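Local coordinates for protein adenylyltransferase VopS (Vibrio parahaemolyticus, PDB 3LET) that transfers AMP from ATP to a threonine of the host Rho GTPases RhoA, Rac and Cdc42, blocking their downstream signalling and actin assembly during infection, at residues R116-Q119 with M120-V123; E212-A215 with R216-N220. All coordinates share one frame; numbering follows the deposited sequence.

Both contacts are local, each between consecutive pieces of chain. Contact 1 comes first and lies within the long helix 113-139, in the N-terminal domain region. Contact 2 follows at the C-terminal end of helix 207-217, in the Fic region that carries the adenylyltransferase activity. Their centres are about 35 Å apart, and their nearest atoms about 24 Å. They lie on opposite sides of the chain's centre and do not touch. Contact 1 is packed against helices 58-75 and 88-102, away from the ATP site. Contact 2 is packed against helices 184-199 and 281-295, close to Gly280, which probably binds ATP by analogy with relatives. The two are separate features, of the N-terminal and catalytic Fic parts.

Contact 1 (R116-Q119 with M120-V123); sequences RINQ and MQAV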
ATOM      1  N   ARG A 116      19.635   7.696 -14.825  1.00 22.13           N
ATOM      2  CA  ARG A 116      18.952   6.933 -13.770  1.00 20.61           C
ATOM      3  C   ARG A 116      17.780   7.721 -13.203  1.00 18.16           C
ATOM      4  O   ARG A 116      16.736   7.153 -12.956  1.00 20.81           O
ATOM      5  CB  ARG A 116      19.925   6.558 -12.638  1.00 25.41           C
ATOM      6  CG  ARG A 116      21.062   5.585 -13.079  1.00 29.24           C
ATOM      7  CD  ARG A 116      20.506   4.330 -13.750  1.00 35.62           C
ATOM      8  NE  ARG A 116      21.561   3.425 -14.204  1.00 51.16           N
ATOM      9  CZ  ARG A 116      21.665   2.142 -13.864  1.00 63.22           C
ATOM     10  NH1 ARG A 116      20.769   1.569 -13.070  1.00 43.08           N
ATOM     11  NH2 ARG A 116      22.669   1.417 -14.333  1.00 78.96           N
ATOM     12  N   ILE A 117      17.954   9.020 -12.980  1.00 19.28           N
ATOM     13  CA  ILE A 117      16.890   9.820 -12.388  1.00 18.73           C
ATOM     14  C   ILE A 117      15.700   9.894 -13.351  1.00 26.71           C
ATOM     15  O   ILE A 117      14.520   9.803 -12.940  1.00 22.50           O
ATOM     16  CB  ILE A 117      17.400  11.209 -12.006  1.00 19.22           C
ATOM     17  CG1 ILE A 117      18.316  11.105 -10.776  1.00 23.72           C
ATOM     18  CG2 ILE A 117      16.245  12.169 -11.718  1.00 24.00           C
ATOM     19  CD1 ILE A 117      19.209  12.313 -10.597  1.00 29.93           C
ATOM     20  N   ASN A 118      16.002  10.000 -14.636  1.00 23.16           N
ATOM     21  CA  ASN A 118      14.958  10.008 -15.645  1.00 21.75           C
ATOM     22  C   ASN A 118      14.225   8.693 -15.717  1.00 27.62           C
ATOM     23  O   ASN A 118      13.006   8.674 -15.795  1.00 25.71           O
ATOM     24  CB  ASN A 118      15.550  10.350 -17.017  1.00 36.20           C
ATOM     25  CG  ASN A 118      15.894  11.811 -17.142  1.00 40.37           C
ATOM     26  OD1 ASN A 118      15.596  12.604 -16.252  1.00 34.66           O
ATOM     27  ND2 ASN A 118      16.510  12.183 -18.257  1.00 56.51           N
ATOM     28  N   GLN A 119      14.958   7.585 -15.682  1.00 23.94           N
ATOM     29  CA  GLN A 119      14.335   6.270 -15.706  1.00 22.93           C
ATOM     30  C   GLN A 119      13.440   6.067 -14.496  1.00 24.74           C
ATOM     31  O   GLN A 119      12.356   5.511 -14.617  1.00 21.56           O
ATOM     32  CB  GLN A 119      15.386   5.162 -15.772  1.00 33.75           C
ATOM     33  CG  GLN A 119      16.138   5.155 -17.104  1.00 56.28           C
ATOM     34  CD  GLN A 119      17.354   4.265 -17.093  1.00 76.40           C
ATOM     35  OE1 GLN A 119      18.093   4.221 -16.113  1.00 67.86           O
ATOM     36  NE2 GLN A 119      17.576   3.553 -18.191  1.00 92.60           N
ATOM     37  N   MET A 120      13.899   6.506 -13.331  1.00 24.11           N
ATOM     38  CA  MET A 120      13.106   6.343 -12.117  1.00 22.25           C
ATOM     39  C   MET A 120      11.858   7.236 -12.110  1.00 29.09           C
ATOM     40  O   MET A 120      10.838   6.889 -11.515  1.00 18.96           O
ATOM     41  CB  MET A 120      13.966   6.553 -10.880  1.00 23.26           C
ATOM     42  CG  MET A 120      14.925   5.388 -10.682  1.00 20.03           C
ATOM     43  SD  MET A 120      15.878   5.493  -9.178  1.00 18.66           S
ATOM     44  CE  MET A 120      16.722   7.048  -9.399  1.00 22.62           C
ATOM     45  N   GLN A 121      11.914   8.388 -12.765  1.00 20.58           N
ATOM     46  CA  GLN A 121      10.683   9.177 -12.905  1.00 21.87           C
ATOM     47  C   GLN A 121       9.674   8.443 -13.758  1.00 19.88           C
ATOM     48  O   GLN A 121       8.465   8.553 -13.515  1.00 20.72           O
ATOM     49  CB  GLN A 121      10.962  10.561 -13.498  1.00 22.32           C
ATOM     50  CG  GLN A 121      11.651  11.477 -12.496  1.00 17.30           C
ATOM     51  CD  GLN A 121      12.000  12.827 -13.080  1.00 22.07           C
ATOM     52  OE1 GLN A 121      11.176  13.752 -13.108  1.00 25.07           O
ATOM     53  NE2 GLN A 121      13.221  12.944 -13.575  1.00 31.34           N
ATOM     54  N   ALA A 122      10.129   7.703 -14.766  1.00 19.47           N
ATOM     55  CA  ALA A 122       9.173   6.901 -15.534  1.00 20.89           C
ATOM     56  C   ALA A 122       8.583   5.776 -14.668  1.00 23.45           C
ATOM     57  O   ALA A 122       7.397   5.467 -14.770  1.00 23.34           O
ATOM     58  CB  ALA A 122       9.830   6.338 -16.820  1.00 31.48           C
ATOM     59  N   VAL A 123       9.395   5.171 -13.795  1.00 17.21           N
ATOM     60  CA  VAL A 123       8.882   4.132 -12.904  1.00 21.01           C
ATOM     61  C   VAL A 123       7.814   4.742 -11.991  1.00 21.29           C
ATOM     62  O   VAL A 123       6.743   4.190 -11.858  1.00 15.27           O
ATOM     63  CB  VAL A 123      10.005   3.489 -12.052  1.00 23.14           C
ATOM     64  CG1 VAL A 123       9.413   2.603 -10.939  1.00 16.09           C
ATOM     65  CG2 VAL A 123      10.963   2.683 -12.951  1.00 28.74           C
TER
HETATM   66  O   HOH W   1      15.093  14.698 -14.933  1.00 55.57           O
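Gln121 reaches back along the surface of a regular alpha helix, part of the long helix 113-139, and its NE2 meets Ile117 and Asn118 of the preceding turn. The backbone is held by i to i+4 bonds. Met120 N donates to Arg116 O at 2.9 Å, and Gln121 N to Ile117 O at 3.0 Å. Ala122 and Val123 bond in the same way to Asn118 and Gln119.

Met120 makes van der Waals contact with the Arg116 carbonyl. Met120 CG lies 3.4 Å from Arg116 O. The chain of Met120 bends at its last torsion (chi3 -59°), which brings CE back to 3.6 Å from the same oxygen. Met120 is buried, and it also packs on Met69 and Met73 of helix 58-75 and on Val98 and Val99 of helix 88-102.

The guanidinium of Arg116 leads away from residues 120-123 and bonds through NH1 to Tyr102 O.

The polar side-chain contacts gather around Gln121 NE2. It makes a weak bond of 3.5 Å to Ile117 O, giving that carbonyl a second donor. Ile117 CG2 lies 3.6 Å from Gln121 NE2. The amides of Gln121 and Asn118 are turned 51° apart. One water joins them: it accepts from Gln121 NE2 at 2.9 Å and donates to Asn118 OD1.

Contact 2 (E212-A215 with R216-N220); sequences ELHA and RLVPN
This is a helix C-terminal contact, where the last turn of helix 207-217 in the Fic region gives way to a loop at Val218. The helix packs its His214 on the Fic motif loop that leads into helix 281-295. There the ring stacks with Phe277, and NE2 bonds to Asp279 O.

Arg216 N has weak bonds to Glu212 O, at 3.4 Å, and to Leu213 O. The next two amides make good i to i+4 bonds: Leu217 N to Leu213 O at 2.9 Å, and Val218 N to His214 O at 2.8 Å. Leu217 N also bonds weakly to His214 O. Past the helix, Pro219 CA makes a CH...O contact with Ala215 O at 3.6 Å.

The main side-chain pair is His214 and Val218. CG of His214 is trans to the backbone N (chi1 177°), which turns a ring face to Val218. Val218 CB sits over that face, offset toward the rim, 4.2 Å from the centroid and 21° off the normal, in a CH-pi contact. Val218 CG2 is 3.7 Å from His214 CD2. Leu217 packs on Met284 and Met287 of helix 281-295.

The Val218 side chain comes within about 4 Å of Gly280, a probable ATP-binding residue. The NE2 bond to Asp279 O limits rotation of the His214 ring, with Val218 on one face and Phe277 stacked on it as well.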
ATOM      1  N   GLU A 212      -2.945  -4.957  12.363  0.91 13.75           N
ATOM      2  CA  GLU A 212      -3.007  -5.860  13.521  1.00 20.43           C
ATOM      3  C   GLU A 212      -4.033  -6.967  13.301  1.00 19.24           C
ATOM      4  O   GLU A 212      -3.770  -8.130  13.565  1.00 16.51           O
ATOM      5  CB  GLU A 212      -3.344  -5.106  14.792  1.00 27.44           C
ATOM      6  CG  GLU A 212      -2.265  -4.143  15.217  1.00 36.73           C
ATOM      7  CD  GLU A 212      -2.594  -3.467  16.541  1.00 47.28           C
ATOM      8  OE1 GLU A 212      -3.044  -4.182  17.473  1.00 45.54           O
ATOM      9  OE2 GLU A 212      -2.407  -2.226  16.629  1.00 51.37           O
ATOM     10  N   LEU A 213      -5.195  -6.610  12.784  1.00 13.95           N
ATOM     11  CA  LEU A 213      -6.212  -7.621  12.462  1.00 13.48           C
ATOM     12  C   LEU A 213      -5.669  -8.578  11.410  1.00 15.87           C
ATOM     13  O   LEU A 213      -5.760  -9.786  11.549  1.00 19.25           O
ATOM     14  CB  LEU A 213      -7.491  -6.950  11.953  1.00 15.07           C
ATOM     15  CG  LEU A 213      -8.561  -7.898  11.397  1.00 19.86           C
ATOM     16  CD1 LEU A 213      -8.958  -8.995  12.418  1.00 15.62           C
ATOM     17  CD2 LEU A 213      -9.789  -7.075  10.956  1.00 19.26           C
ATOM     18  N   HIS A 214      -5.107  -8.025  10.337  1.00 12.23           N
ATOM     19  CA  HIS A 214      -4.584  -8.840   9.252  1.00 15.61           C
ATOM     20  C   HIS A 214      -3.548  -9.859   9.761  1.00 17.67           C
ATOM     21  O   HIS A 214      -3.555 -11.026   9.345  1.00 17.16           O
ATOM     22  CB  HIS A 214      -3.970  -7.902   8.202  1.00 12.99           C
ATOM     23  CG  HIS A 214      -3.327  -8.613   7.058  1.00 17.32           C
ATOM     24  ND1 HIS A 214      -1.975  -8.853   7.004  1.00 21.26           N
ATOM     25  CD2 HIS A 214      -3.850  -9.117   5.915  1.00 16.83           C
ATOM     26  CE1 HIS A 214      -1.686  -9.491   5.880  1.00 23.42           C
ATOM     27  NE2 HIS A 214      -2.804  -9.655   5.200  1.00 24.05           N
ATOM     28  N   ALA A 215      -2.665  -9.418  10.658  1.00 16.46           N
ATOM     29  CA  ALA A 215      -1.616 -10.281  11.202  1.00 26.86           C
ATOM     30  C   ALA A 215      -2.182 -11.515  11.923  1.00 24.52           C
ATOM     31  O   ALA A 215      -1.575 -12.582  11.885  1.00 21.93           O
ATOM     32  CB  ALA A 215      -0.696  -9.485  12.144  1.00 31.42           C
ATOM     33  N   ARG A 216      -3.341 -11.369  12.566  1.00 15.36           N
ATOM     34  CA  ARG A 216      -3.979 -12.472  13.274  1.00 19.84           C
ATOM     35  C   ARG A 216      -4.868 -13.289  12.353  1.00 21.32           C
ATOM     36  O   ARG A 216      -5.053 -14.482  12.550  1.00 21.09           O
ATOM     37  CB  ARG A 216      -4.769 -11.930  14.468  1.00 20.08           C
ATOM     38  CG  ARG A 216      -3.846 -11.341  15.540  1.00 31.96           C
ATOM     39  CD  ARG A 216      -4.622 -10.713  16.688  1.00 31.98           C
ATOM     40  NE  ARG A 216      -5.466 -11.707  17.338  1.00 29.33           N
ATOM     41  CZ  ARG A 216      -6.602 -11.441  17.982  1.00 35.92           C
ATOM     42  NH1 ARG A 216      -7.062 -10.210  18.078  1.00 31.77           N
ATOM     43  NH2 ARG A 216      -7.284 -12.420  18.537  1.00 36.05           N
ATOM     44  N   LEU A 217      -5.380 -12.653  11.309  1.00 14.97           N
ATOM     45  CA  LEU A 217      -6.298 -13.318  10.403  1.00 16.11           C
ATOM     46  C   LEU A 217      -5.557 -14.143   9.345  1.00 24.76           C
ATOM     47  O   LEU A 217      -6.049 -15.181   8.909  1.00 24.98           O
ATOM     48  CB  LEU A 217      -7.167 -12.277   9.722  1.00 20.98           C
ATOM     49  CG  LEU A 217      -8.160 -12.748   8.673  1.00 21.90           C
ATOM     50  CD1 LEU A 217      -9.207 -13.683   9.317  1.00 18.26           C
ATOM     51  CD2 LEU A 217      -8.831 -11.519   8.028  1.00 24.61           C
ATOM     52  N   VAL A 218      -4.378 -13.665   8.945  1.00 16.92           N
ATOM     53  CA  VAL A 218      -3.601 -14.256   7.852  1.00 23.91           C
ATOM     54  C   VAL A 218      -2.206 -14.540   8.410  1.00 33.69           C
ATOM     55  O   VAL A 218      -1.238 -13.915   8.011  1.00 29.39           O
ATOM     56  CB  VAL A 218      -3.509 -13.257   6.665  1.00 27.60           C
ATOM     57  CG1 VAL A 218      -2.986 -13.935   5.391  1.00 35.99           C
ATOM     58  CG2 VAL A 218      -4.894 -12.652   6.393  1.00 32.56           C
ATOM     59  N   PRO A 219      -2.094 -15.462   9.376  1.00 46.94           N
ATOM     60  CA  PRO A 219      -0.762 -15.501  10.000  1.00 60.81           C
ATOM     61  C   PRO A 219       0.356 -15.943   9.042  1.00 66.07           C
ATOM     62  O   PRO A 219       0.128 -16.680   8.074  1.00 49.08           O
ATOM     63  CB  PRO A 219      -0.936 -16.490  11.161  1.00 67.13           C
ATOM     64  CG  PRO A 219      -2.410 -16.509  11.437  1.00 67.85           C
ATOM     65  CD  PRO A 219      -3.070 -16.301  10.093  1.00 59.62           C
ATOM     66  N   ASN A 220       1.562 -15.458   9.312  1.00 79.17           N
ATOM     67  CA  ASN A 220       2.723 -15.780   8.491  1.00 94.42           C
ATOM     68  C   ASN A 220       2.487 -15.620   6.988  1.00 76.52           C
ATOM     69  O   ASN A 220       3.047 -16.344   6.165  1.00 59.59           O
ATOM     70  CB  ASN A 220       3.225 -17.186   8.812  1.00115.01           C
ATOM     71  CG  ASN A 220       4.100 -17.215  10.047  1.00122.25           C
ATOM     72  OD1 ASN A 220       4.376 -16.177  10.653  1.00119.71           O
ATOM     73  ND2 ASN A 220       4.550 -18.404  10.425  1.00127.77           N
TER